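PDB 2ZC0: alanine glyoxylate transaminase from Thermococcus litoralis, which probably catalyses the transfer of an amino group from alanine to glyoxylate, with pyridoxal 5'-phosphate as its cofactor. Local coordinates for residues Gly109-Leu114 against Leu210-Thr215; Val117-Gly122 against Val175-Thr180; Val125-Pro130 against Asn134-Phe139. All coordinates share one frame; numbering follows the deposited sequence.

Contact 1: Gly109-Leu114 against Leu210-Thr215; sequences GALDLL and LIIEDT. With PMP (4'-deoxy-4'-aminopyridoxal-5'-phosphate), chain F.
D214 OD1 is the polar focus of this contact. It lies 2.7 Å from N1 of the PMP ring and also hydrogen-bonds Y179 OH. From the helix side, the L111 CD2 methyl lies 3.7 Å from the same D214 OD1, so an apolar group borders the carboxylate. The L111 and D214 side chains meet at about a right angle. A216 N binds the other oxygen, OD2, so both arms of the carboxylate are held. D214 CG stands anti to the backbone N (chi1 -165°), and this carries the carboxylate to the cofactor. An aspartate facing the pyridine nitrogen is the arrangement of class I aminotransferases. Away from the cofactor the contact is apolar. L111 CD1 touches I212 CG2 at 3.8 Å. The I212 CD1 end reaches L114 CB at 4.3 Å. Y179 also packs on both L111 and I212. Helix 106-118 runs nearly antiparallel to strand 210-214, at 168°, with the segment axes 10.9 Å apart. The helix lies over the mixed sheet, where L111 also touches A242 of strand 239-244 and L114 touches I258 of strand 256-259.

Contact 2: Val117-Gly122 against Val175-Thr180; sequences VLIDPG and VKLIYT
L118 overlaps the end of L177. L118 CB lies 3.7 Å from L177 CD1. Farther out, L118 CD1 meets L177 CD2 at 3.9 Å. The two side chains cross at about a right angle, so the branch of L177 rests against the flank of L118. I119 adds a lighter touch, with its CG1 4.2 Å from L177 CD1. Both leucines are buried, and each has a further apolar neighbour: L118 packs on I264 of helix 262-272, and L177 on L210 of strand 210-214.

The polar half belongs to K176. Its chain bends at chi3 (75°) and brings NZ over the end of helix 106-118. NZ donates to L118 O at 3.1 Å. The C=O...N angle is 146°, and the donor sits 30° out of the carbonyl plane, so the bond is off axis. L118 is the last helical residue here, and I119 is the first to leave helical angles. The ammonium therefore sits at the C-terminal end of the helix. A water accepts from K176 NZ at 2.7 Å. The same water donates to D120 OD2 at 2.6 Å. K176 NZ and D120 OD2 themselves are 4.7 Å apart, so the water bridges the opposite charges. Residues of the second subunit join this network: Y6 O takes a hydrogen bond from K176 NZ, and G9 N binds D120 OD2.

The chemistry is thus divided. Leucine packing holds the helix end to strand 175-180, while one lysine links the helix terminus, a water and the neighbouring chain. The positive charge probably suits the partial negative charge of the helix end and is probably eased by D120.

Contact 3: Val125-Pro130 against Asn134-Phe139; sequences VITENP and NTLLAF
T127 turns its side chain toward L136. Its CB is 4.2 Å from the L136 CD2 methyl, and both branches come nearer to that methyl. T127 OG1 lies 3.8 Å from L136 CD2. T127 CG2 is close behind, at 3.9 Å from L136 CD2. One leucine methyl thus sits against the fork of the threonine, and the two side chains cross obliquely. The hydroxyl finds its polar partner on its own strand. T127 OG1 donates to E128 O at 2.9 Å. The bond bends at the carbonyl, with a C=O...O angle of 134°. OG1 lies between the backbone N and the carbonyl carbon (chi1 68°), which lets it reach the carbonyl of the residue that follows.

A second contact lies farther back on the strand. V125 CG2 is 4.0 Å from F139 CD2, and V125 CG1 is 4.1 Å from the same F139 atom. The valine reaches the ring obliquely. One face of the F139 ring carries T135 CG2, 3.7 Å above its plane and offset toward the rim.

Strand 124-129, helix 133-140 and strand 145-152 form a beta-alpha-beta unit, and I146 of the last strand touches both T127 and L136. Across the strand and helix the contact is dispersive. The T127 hydroxyl gives its proton to E128 O, so the contact with the L136 methyl asks no polar bond across the segments.

The three contacts lie on one mixed sheet, in which strand 175-180 lies between strands 124-129 and 210-214. Centres of contacts 1 and 2, and of 2 and 3, are about 10 Å apart; those of 1 and 3 are about 11 Å apart. Contacts 1 and 2 share helix 106-118. Y179 OH, on strand 175-180 of contact 2, lies 2.6 Å from D214 OD1, the aspartate that faces the cofactor. Contact 3 reaches the same tyrosine through a weak bond, T135 OG1 to Y179 OH at 2.9 Å. T180 OG1 and E128 OE2 also meet, at 2.6 Å. Contact 3 lies on the zinc side: L136's side chain is about 5 Å from a bound zinc ion.

Contact 1: Gly109-Leu114 against Leu210-Thr215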
loop_
_atom_site.group_PDB
_atom_site.type_symbol
_atom_site.label_atom_id
_atom_site.label_comp_id
_atom_site.label_asym_id
_atom_site.label_seq_id
_atom_site.Cartn_x
_atom_site.Cartn_y
_atom_site.Cartn_z
ATOM N N GLY A 109 -19.612 0.292 -10.033
ATOM C CA GLY A 109 -19.382 0.911 -8.738
ATOM C C GLY A 109 -19.398 -0.123 -7.636
ATOM O O GLY A 109 -18.562 -0.094 -6.741
ATOM N N ALA A 110 -20.347 -1.052 -7.713
ATOM C CA ALA A 110 -20.467 -2.122 -6.720
ATOM C C ALA A 110 -19.165 -2.909 -6.640
ATOM O O ALA A 110 -18.661 -3.190 -5.555
ATOM C CB ALA A 110 -21.623 -3.051 -7.088
ATOM N N LEU A 111 -18.623 -3.257 -7.800
ATOM C CA LEU A 111 -17.384 -4.028 -7.865
ATOM C C LEU A 111 -16.171 -3.213 -7.373
ATOM O O LEU A 111 -15.246 -3.773 -6.797
ATOM C CB LEU A 111 -17.149 -4.515 -9.303
ATOM C CG LEU A 111 -17.505 -5.942 -9.785
ATOM C CD1 LEU A 111 -18.059 -6.804 -8.671
ATOM C CD2 LEU A 111 -18.482 -5.841 -10.946
ATOM N N ASP A 112 -16.173 -1.903 -7.607
ATOM C CA ASP A 112 -15.080 -1.040 -7.165
ATOM C C ASP A 112 -15.166 -0.868 -5.639
ATOM O O ASP A 112 -14.160 -0.960 -4.930
ATOM C CB ASP A 112 -15.175 0.319 -7.881
ATOM C CG ASP A 112 -14.166 1.335 -7.362
ATOM O OD1 ASP A 112 -14.571 2.184 -6.540
ATOM O OD2 ASP A 112 -12.987 1.283 -7.759
ATOM N N LEU A 113 -16.374 -0.638 -5.139
ATOM C CA LEU A 113 -16.577 -0.499 -3.706
ATOM C C LEU A 113 -16.103 -1.775 -2.988
ATOM O O LEU A 113 -15.391 -1.700 -1.988
ATOM C CB LEU A 113 -18.061 -0.207 -3.416
ATOM C CG LEU A 113 -18.378 1.263 -3.068
ATOM C CD1 LEU A 113 -17.573 2.185 -3.939
ATOM C CD2 LEU A 113 -19.874 1.547 -3.198
ATOM N N LEU A 114 -16.464 -2.942 -3.523
ATOM C CA LEU A 114 -16.047 -4.208 -2.935
ATOM C C LEU A 114 -14.524 -4.415 -2.996
ATOM O O LEU A 114 -13.923 -4.924 -2.052
ATOM C CB LEU A 114 -16.727 -5.395 -3.642
ATOM C CG LEU A 114 -18.045 -6.017 -3.124
ATOM C CD1 LEU A 114 -18.411 -5.482 -1.723
ATOM C CD2 LEU A 114 -19.130 -5.747 -4.120
ATOM N N LEU A 210 -14.267 -16.287 -0.251
ATOM C CA LEU A 210 -15.474 -15.509 -0.492
ATOM C C LEU A 210 -15.667 -15.526 -1.995
ATOM O O LEU A 210 -14.698 -15.668 -2.744
ATOM C CB LEU A 210 -15.287 -14.075 0.013
ATOM C CG LEU A 210 -16.058 -13.631 1.271
ATOM C CD1 LEU A 210 -16.103 -14.721 2.326
ATOM C CD2 LEU A 210 -15.398 -12.388 1.805
ATOM N N ILE A 211 -16.914 -15.404 -2.434
ATOM C CA ILE A 211 -17.252 -15.408 -3.855
ATOM C C ILE A 211 -18.070 -14.183 -4.174
ATOM O O ILE A 211 -19.086 -13.949 -3.538
ATOM C CB ILE A 211 -18.143 -16.649 -4.222
ATOM C CG1 ILE A 211 -17.349 -17.939 -4.093
ATOM C CG2 ILE A 211 -18.725 -16.487 -5.620
ATOM C CD1 ILE A 211 -18.233 -19.198 -4.147
ATOM N N ILE A 212 -17.622 -13.405 -5.150
ATOM C CA ILE A 212 -18.359 -12.221 -5.593
ATOM C C ILE A 212 -19.058 -12.652 -6.882
ATOM O O ILE A 212 -18.399 -12.868 -7.899
ATOM C CB ILE A 212 -17.426 -11.048 -5.946
ATOM C CG1 ILE A 212 -16.661 -10.578 -4.701
ATOM C CG2 ILE A 212 -18.236 -9.940 -6.569
ATOM C CD1 ILE A 212 -15.775 -9.385 -4.971
ATOM N N GLU A 213 -20.381 -12.772 -6.826
ATOM C CA GLU A 213 -21.202 -13.199 -7.957
ATOM C C GLU A 213 -21.764 -12.023 -8.752
ATOM O O GLU A 213 -22.549 -11.232 -8.230
ATOM C CB GLU A 213 -22.359 -14.092 -7.445
ATOM C CG GLU A 213 -23.392 -14.535 -8.497
ATOM C CD GLU A 213 -24.379 -15.604 -7.984
ATOM O OE1 GLU A 213 -24.856 -16.411 -8.812
ATOM O OE2 GLU A 213 -24.683 -15.636 -6.774
ATOM N N ASP A 214 -21.375 -11.935 -10.021
ATOM C CA ASP A 214 -21.834 -10.872 -10.905
ATOM C C ASP A 214 -23.113 -11.347 -11.597
ATOM O O ASP A 214 -23.083 -12.280 -12.389
ATOM C CB ASP A 214 -20.736 -10.563 -11.920
ATOM C CG ASP A 214 -20.951 -9.257 -12.645
ATOM O OD1 ASP A 214 -19.939 -8.619 -12.984
ATOM O OD2 ASP A 214 -22.103 -8.871 -12.902
ATOM N N THR A 215 -24.222 -10.683 -11.280
ATOM C CA THR A 215 -25.553 -11.004 -11.798
ATOM C C THR A 215 -26.040 -10.027 -12.875
ATOM O O THR A 215 -27.247 -9.814 -13.041
ATOM C CB THR A 215 -26.587 -10.987 -10.648
ATOM O OG1 THR A 215 -26.639 -9.666 -10.078
ATOM C CG2 THR A 215 -26.207 -11.979 -9.571
HETATM N N1 PMP F . -20.628 -6.823 -14.870
HETATM C C2 PMP F . -20.529 -7.307 -16.128
HETATM C C2A PMP F . -20.137 -8.780 -16.271
HETATM C C3 PMP F . -20.784 -6.487 -17.259
HETATM O O3 PMP F . -20.669 -7.019 -18.535
HETATM C C4 PMP F . -21.149 -5.104 -17.048
HETATM C C4A PMP F . -21.427 -4.221 -18.279
HETATM N N4A PMP F . -20.507 -3.089 -18.402
HETATM C C5 PMP F . -21.244 -4.605 -15.591
HETATM C C6 PMP F . -20.969 -5.515 -14.542
HETATM C C5A PMP F . -21.626 -3.158 -15.228
HETATM O O4P PMP F . -22.672 -2.978 -15.546
HETATM P P PMP F . -23.177 -1.445 -15.113
HETATM O O1P PMP F . -24.529 -1.290 -13.793
HETATM O O2P PMP F . -23.906 -0.703 -16.716
HETATM O O3P PMP F . -21.819 -0.372 -14.566
#

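Contact 2: Val117-Gly122 against Val175-Thr180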
loop_
_atom_site.group_PDB
_atom_site.type_symbol
_atom_site.label_atom_id
_atom_site.label_comp_id
_atom_site.label_asym_id
_atom_site.label_seq_id
_atom_site.Cartn_x
_atom_site.Cartn_y
_atom_site.Cartn_z
ATOM N N VAL A 117 -12.644 -2.551 -0.254
ATOM C CA VAL A 117 -12.781 -3.071 1.092
ATOM C C VAL A 117 -12.202 -4.473 1.243
ATOM O O VAL A 117 -11.860 -4.893 2.346
ATOM C CB VAL A 117 -14.273 -3.131 1.493
ATOM C CG1 VAL A 117 -14.453 -3.975 2.741
ATOM C CG2 VAL A 117 -14.806 -1.725 1.724
ATOM N N LEU A 118 -12.070 -5.187 0.131
ATOM C CA LEU A 118 -11.605 -6.559 0.186
ATOM C C LEU A 118 -10.215 -6.854 -0.357
ATOM O O LEU A 118 -9.670 -7.914 -0.089
ATOM C CB LEU A 118 -12.636 -7.456 -0.511
ATOM C CG LEU A 118 -14.058 -7.457 0.067
ATOM C CD1 LEU A 118 -14.949 -8.328 -0.808
ATOM C CD2 LEU A 118 -14.052 -7.972 1.505
ATOM N N ILE A 119 -9.623 -5.920 -1.086
ATOM C CA ILE A 119 -8.301 -6.162 -1.651
ATOM C C ILE A 119 -7.142 -5.343 -1.068
ATOM O O ILE A 119 -7.211 -4.119 -1.004
ATOM C CB ILE A 119 -8.320 -5.895 -3.168
ATOM C CG1 ILE A 119 -9.335 -6.807 -3.843
ATOM C CG2 ILE A 119 -6.935 -6.101 -3.759
ATOM C CD1 ILE A 119 -9.623 -6.395 -5.245
ATOM N N ASP A 120 -6.088 -6.022 -0.629
ATOM C CA ASP A 120 -4.888 -5.340 -0.151
ATOM C C ASP A 120 -3.920 -5.534 -1.330
ATOM O O ASP A 120 -3.898 -6.595 -1.961
ATOM C CB ASP A 120 -4.293 -6.010 1.104
ATOM C CG ASP A 120 -4.886 -5.481 2.415
ATOM O OD1 ASP A 120 -4.872 -4.248 2.642
ATOM O OD2 ASP A 120 -5.351 -6.306 3.230
ATOM N N PRO A 121 -3.121 -4.512 -1.658
ATOM C CA PRO A 121 -2.189 -4.676 -2.777
ATOM C C PRO A 121 -1.371 -5.992 -2.690
ATOM O O PRO A 121 -0.752 -6.279 -1.664
ATOM C CB PRO A 121 -1.321 -3.428 -2.667
ATOM C CG PRO A 121 -2.323 -2.389 -2.183
ATOM C CD PRO A 121 -3.060 -3.150 -1.098
ATOM N N GLY A 122 -1.378 -6.788 -3.763
ATOM C CA GLY A 122 -0.643 -8.040 -3.760
ATOM C C GLY A 122 -1.551 -9.255 -3.640
ATOM O O GLY A 122 -1.180 -10.374 -4.004
ATOM N N VAL A 175 -4.766 -16.052 -1.263
ATOM C CA VAL A 175 -5.925 -15.789 -2.090
ATOM C C VAL A 175 -7.148 -15.779 -1.190
ATOM O O VAL A 175 -7.192 -16.484 -0.183
ATOM C CB VAL A 175 -6.102 -16.885 -3.168
ATOM C CG1 VAL A 175 -6.180 -18.261 -2.511
ATOM C CG2 VAL A 175 -7.377 -16.604 -3.978
ATOM N N LYS A 176 -8.152 -14.990 -1.524
ATOM C CA LYS A 176 -9.323 -14.989 -0.660
ATOM C C LYS A 176 -10.624 -14.834 -1.409
ATOM O O LYS A 176 -11.670 -15.261 -0.923
ATOM C CB LYS A 176 -9.222 -13.873 0.385
ATOM C CG LYS A 176 -9.790 -12.551 -0.079
ATOM C CD LYS A 176 -9.790 -11.473 1.018
ATOM C CE LYS A 176 -8.394 -10.915 1.282
ATOM N NZ LYS A 176 -8.465 -9.690 2.109
ATOM N N LEU A 177 -10.572 -14.224 -2.587
ATOM C CA LEU A 177 -11.791 -14.002 -3.348
ATOM C C LEU A 177 -11.794 -14.690 -4.694
ATOM O O LEU A 177 -10.747 -14.951 -5.296
ATOM C CB LEU A 177 -12.014 -12.497 -3.590
ATOM C CG LEU A 177 -11.896 -11.489 -2.439
ATOM C CD1 LEU A 177 -11.908 -10.060 -3.005
ATOM C CD2 LEU A 177 -13.032 -11.696 -1.463
ATOM N N ILE A 178 -13.005 -14.957 -5.158
ATOM C CA ILE A 178 -13.240 -15.561 -6.450
ATOM C C ILE A 178 -14.352 -14.720 -7.044
ATOM O O ILE A 178 -15.406 -14.595 -6.439
ATOM C CB ILE A 178 -13.754 -17.003 -6.336
ATOM C CG1 ILE A 178 -12.641 -17.932 -5.868
ATOM C CG2 ILE A 178 -14.322 -17.442 -7.684
ATOM C CD1 ILE A 178 -13.110 -19.371 -5.695
ATOM N N TYR A 179 -14.081 -14.109 -8.193
ATOM C CA TYR A 179 -15.046 -13.291 -8.914
ATOM C C TYR A 179 -15.558 -14.164 -10.063
ATOM O O TYR A 179 -14.758 -14.711 -10.840
ATOM C CB TYR A 179 -14.370 -12.038 -9.477
ATOM C CG TYR A 179 -15.181 -11.255 -10.502
ATOM C CD1 TYR A 179 -14.810 -11.246 -11.846
ATOM C CD2 TYR A 179 -16.313 -10.526 -10.136
ATOM C CE1 TYR A 179 -15.543 -10.540 -12.800
ATOM C CE2 TYR A 179 -17.062 -9.806 -11.095
ATOM C CZ TYR A 179 -16.657 -9.830 -12.423
ATOM O OH TYR A 179 -17.378 -9.148 -13.390
ATOM N N THR A 180 -16.882 -14.291 -10.162
ATOM C CA THR A 180 -17.497 -15.099 -11.203
ATOM C C THR A 180 -18.772 -14.471 -11.769
ATOM O O THR A 180 -19.496 -13.763 -11.069
ATOM C CB THR A 180 -17.829 -16.521 -10.664
ATOM O OG1 THR A 180 -18.596 -17.247 -11.636
ATOM C CG2 THR A 180 -18.629 -16.426 -9.374
HETATM O O HOH W 1 -5.928 -8.739 2.382
#

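Contact 3: Val125-Pro130 against Asn134-Phe139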
loop_
_atom_site.group_PDB
_atom_site.type_symbol
_atom_site.label_atom_id
_atom_site.label_comp_id
_atom_site.label_asym_id
_atom_site.label_seq_id
_atom_site.Cartn_x
_atom_site.Cartn_y
_atom_site.Cartn_z
ATOM N N VAL A 125 -6.580 -12.611 -6.734
ATOM C CA VAL A 125 -8.013 -12.799 -6.827
ATOM C C VAL A 125 -8.193 -13.701 -8.037
ATOM O O VAL A 125 -7.621 -13.441 -9.097
ATOM C CB VAL A 125 -8.785 -11.464 -7.024
ATOM C CG1 VAL A 125 -8.078 -10.584 -7.992
ATOM C CG2 VAL A 125 -10.178 -11.754 -7.521
ATOM N N ILE A 126 -8.945 -14.787 -7.873
ATOM C CA ILE A 126 -9.148 -15.705 -8.977
ATOM C C ILE A 126 -10.424 -15.373 -9.732
ATOM O O ILE A 126 -11.433 -14.995 -9.142
ATOM C CB ILE A 126 -9.103 -17.188 -8.479
ATOM C CG1 ILE A 126 -9.851 -18.118 -9.432
ATOM C CG2 ILE A 126 -9.643 -17.288 -7.088
ATOM C CD1 ILE A 126 -11.363 -18.077 -9.286
ATOM N N THR A 127 -10.353 -15.495 -11.053
ATOM C CA THR A 127 -11.471 -15.195 -11.936
ATOM C C THR A 127 -11.555 -16.268 -13.012
ATOM O O THR A 127 -10.746 -17.192 -13.047
ATOM C CB THR A 127 -11.241 -13.867 -12.668
ATOM O OG1 THR A 127 -10.149 -14.021 -13.584
ATOM C CG2 THR A 127 -10.889 -12.764 -11.676
ATOM N N GLU A 128 -12.539 -16.145 -13.891
ATOM C CA GLU A 128 -12.672 -17.077 -15.008
ATOM C C GLU A 128 -11.658 -16.580 -16.041
ATOM O O GLU A 128 -11.109 -15.485 -15.883
ATOM C CB GLU A 128 -14.100 -17.011 -15.572
ATOM C CG GLU A 128 -15.132 -17.726 -14.703
ATOM C CD GLU A 128 -16.438 -16.971 -14.577
ATOM O OE1 GLU A 128 -16.540 -15.843 -15.098
ATOM O OE2 GLU A 128 -17.373 -17.502 -13.938
ATOM N N ASN A 129 -11.365 -17.390 -17.060
ATOM C CA ASN A 129 -10.450 -16.973 -18.130
ATOM C C ASN A 129 -11.097 -17.355 -19.455
ATOM O O ASN A 129 -11.235 -18.544 -19.764
ATOM C CB ASN A 129 -9.071 -17.644 -18.001
ATOM C CG ASN A 129 -8.061 -17.125 -19.043
ATOM O OD1 ASN A 129 -8.205 -16.013 -19.566
ATOM N ND2 ASN A 129 -7.030 -17.919 -19.326
ATOM N N PRO A 130 -11.527 -16.351 -20.246
ATOM C CA PRO A 130 -11.437 -14.911 -19.965
ATOM C C PRO A 130 -12.477 -14.449 -18.941
ATOM O O PRO A 130 -13.232 -15.260 -18.403
ATOM C CB PRO A 130 -11.706 -14.290 -21.324
ATOM C CG PRO A 130 -12.802 -15.204 -21.837
ATOM C CD PRO A 130 -12.213 -16.576 -21.533
ATOM N N ASN A 134 -13.343 -4.926 -17.555
ATOM C CA ASN A 134 -13.411 -3.851 -16.598
ATOM C C ASN A 134 -13.216 -4.298 -15.173
ATOM O O ASN A 134 -12.645 -3.563 -14.384
ATOM C CB ASN A 134 -14.689 -3.047 -16.767
ATOM C CG ASN A 134 -14.458 -1.838 -17.643
ATOM O OD1 ASN A 134 -13.680 -1.906 -18.592
ATOM N ND2 ASN A 134 -15.108 -0.731 -17.333
ATOM N N THR A 135 -13.636 -5.519 -14.850
ATOM C CA THR A 135 -13.431 -5.984 -13.491
ATOM C C THR A 135 -11.961 -6.323 -13.279
ATOM O O THR A 135 -11.397 -6.052 -12.212
ATOM C CB THR A 135 -14.309 -7.179 -13.174
ATOM O OG1 THR A 135 -15.679 -6.805 -13.339
ATOM C CG2 THR A 135 -14.095 -7.653 -11.737
ATOM N N LEU A 136 -11.325 -6.884 -14.301
ATOM C CA LEU A 136 -9.909 -7.250 -14.180
ATOM C C LEU A 136 -9.074 -5.970 -14.005
ATOM O O LEU A 136 -8.144 -5.916 -13.199
ATOM C CB LEU A 136 -9.444 -8.024 -15.428
ATOM C CG LEU A 136 -10.148 -9.365 -15.740
ATOM C CD1 LEU A 136 -9.524 -9.999 -16.991
ATOM C CD2 LEU A 136 -10.020 -10.315 -14.557
ATOM N N LEU A 137 -9.418 -4.944 -14.780
ATOM C CA LEU A 137 -8.742 -3.647 -14.737
ATOM C C LEU A 137 -9.006 -2.998 -13.365
ATOM O O LEU A 137 -8.089 -2.509 -12.712
ATOM C CB LEU A 137 -9.271 -2.758 -15.881
ATOM C CG LEU A 137 -8.424 -2.418 -17.125
ATOM C CD1 LEU A 137 -7.354 -3.448 -17.386
ATOM C CD2 LEU A 137 -9.330 -2.231 -18.314
ATOM N N ALA A 138 -10.260 -3.028 -12.923
ATOM C CA ALA A 138 -10.625 -2.444 -11.639
ATOM C C ALA A 138 -9.835 -3.070 -10.501
ATOM O O ALA A 138 -9.289 -2.356 -9.666
ATOM C CB ALA A 138 -12.127 -2.604 -11.374
ATOM N N PHE A 139 -9.748 -4.399 -10.472
ATOM C CA PHE A 139 -9.019 -5.069 -9.395
ATOM C C PHE A 139 -7.504 -4.917 -9.465
ATOM O O PHE A 139 -6.832 -4.856 -8.424
ATOM C CB PHE A 139 -9.383 -6.557 -9.335
ATOM C CG PHE A 139 -10.803 -6.818 -8.898
ATOM C CD1 PHE A 139 -11.641 -5.768 -8.527
ATOM C CD2 PHE A 139 -11.296 -8.120 -8.838
ATOM C CE1 PHE A 139 -12.952 -6.009 -8.106
ATOM C CE2 PHE A 139 -12.602 -8.373 -8.421
ATOM C CZ PHE A 139 -13.432 -7.314 -8.049
#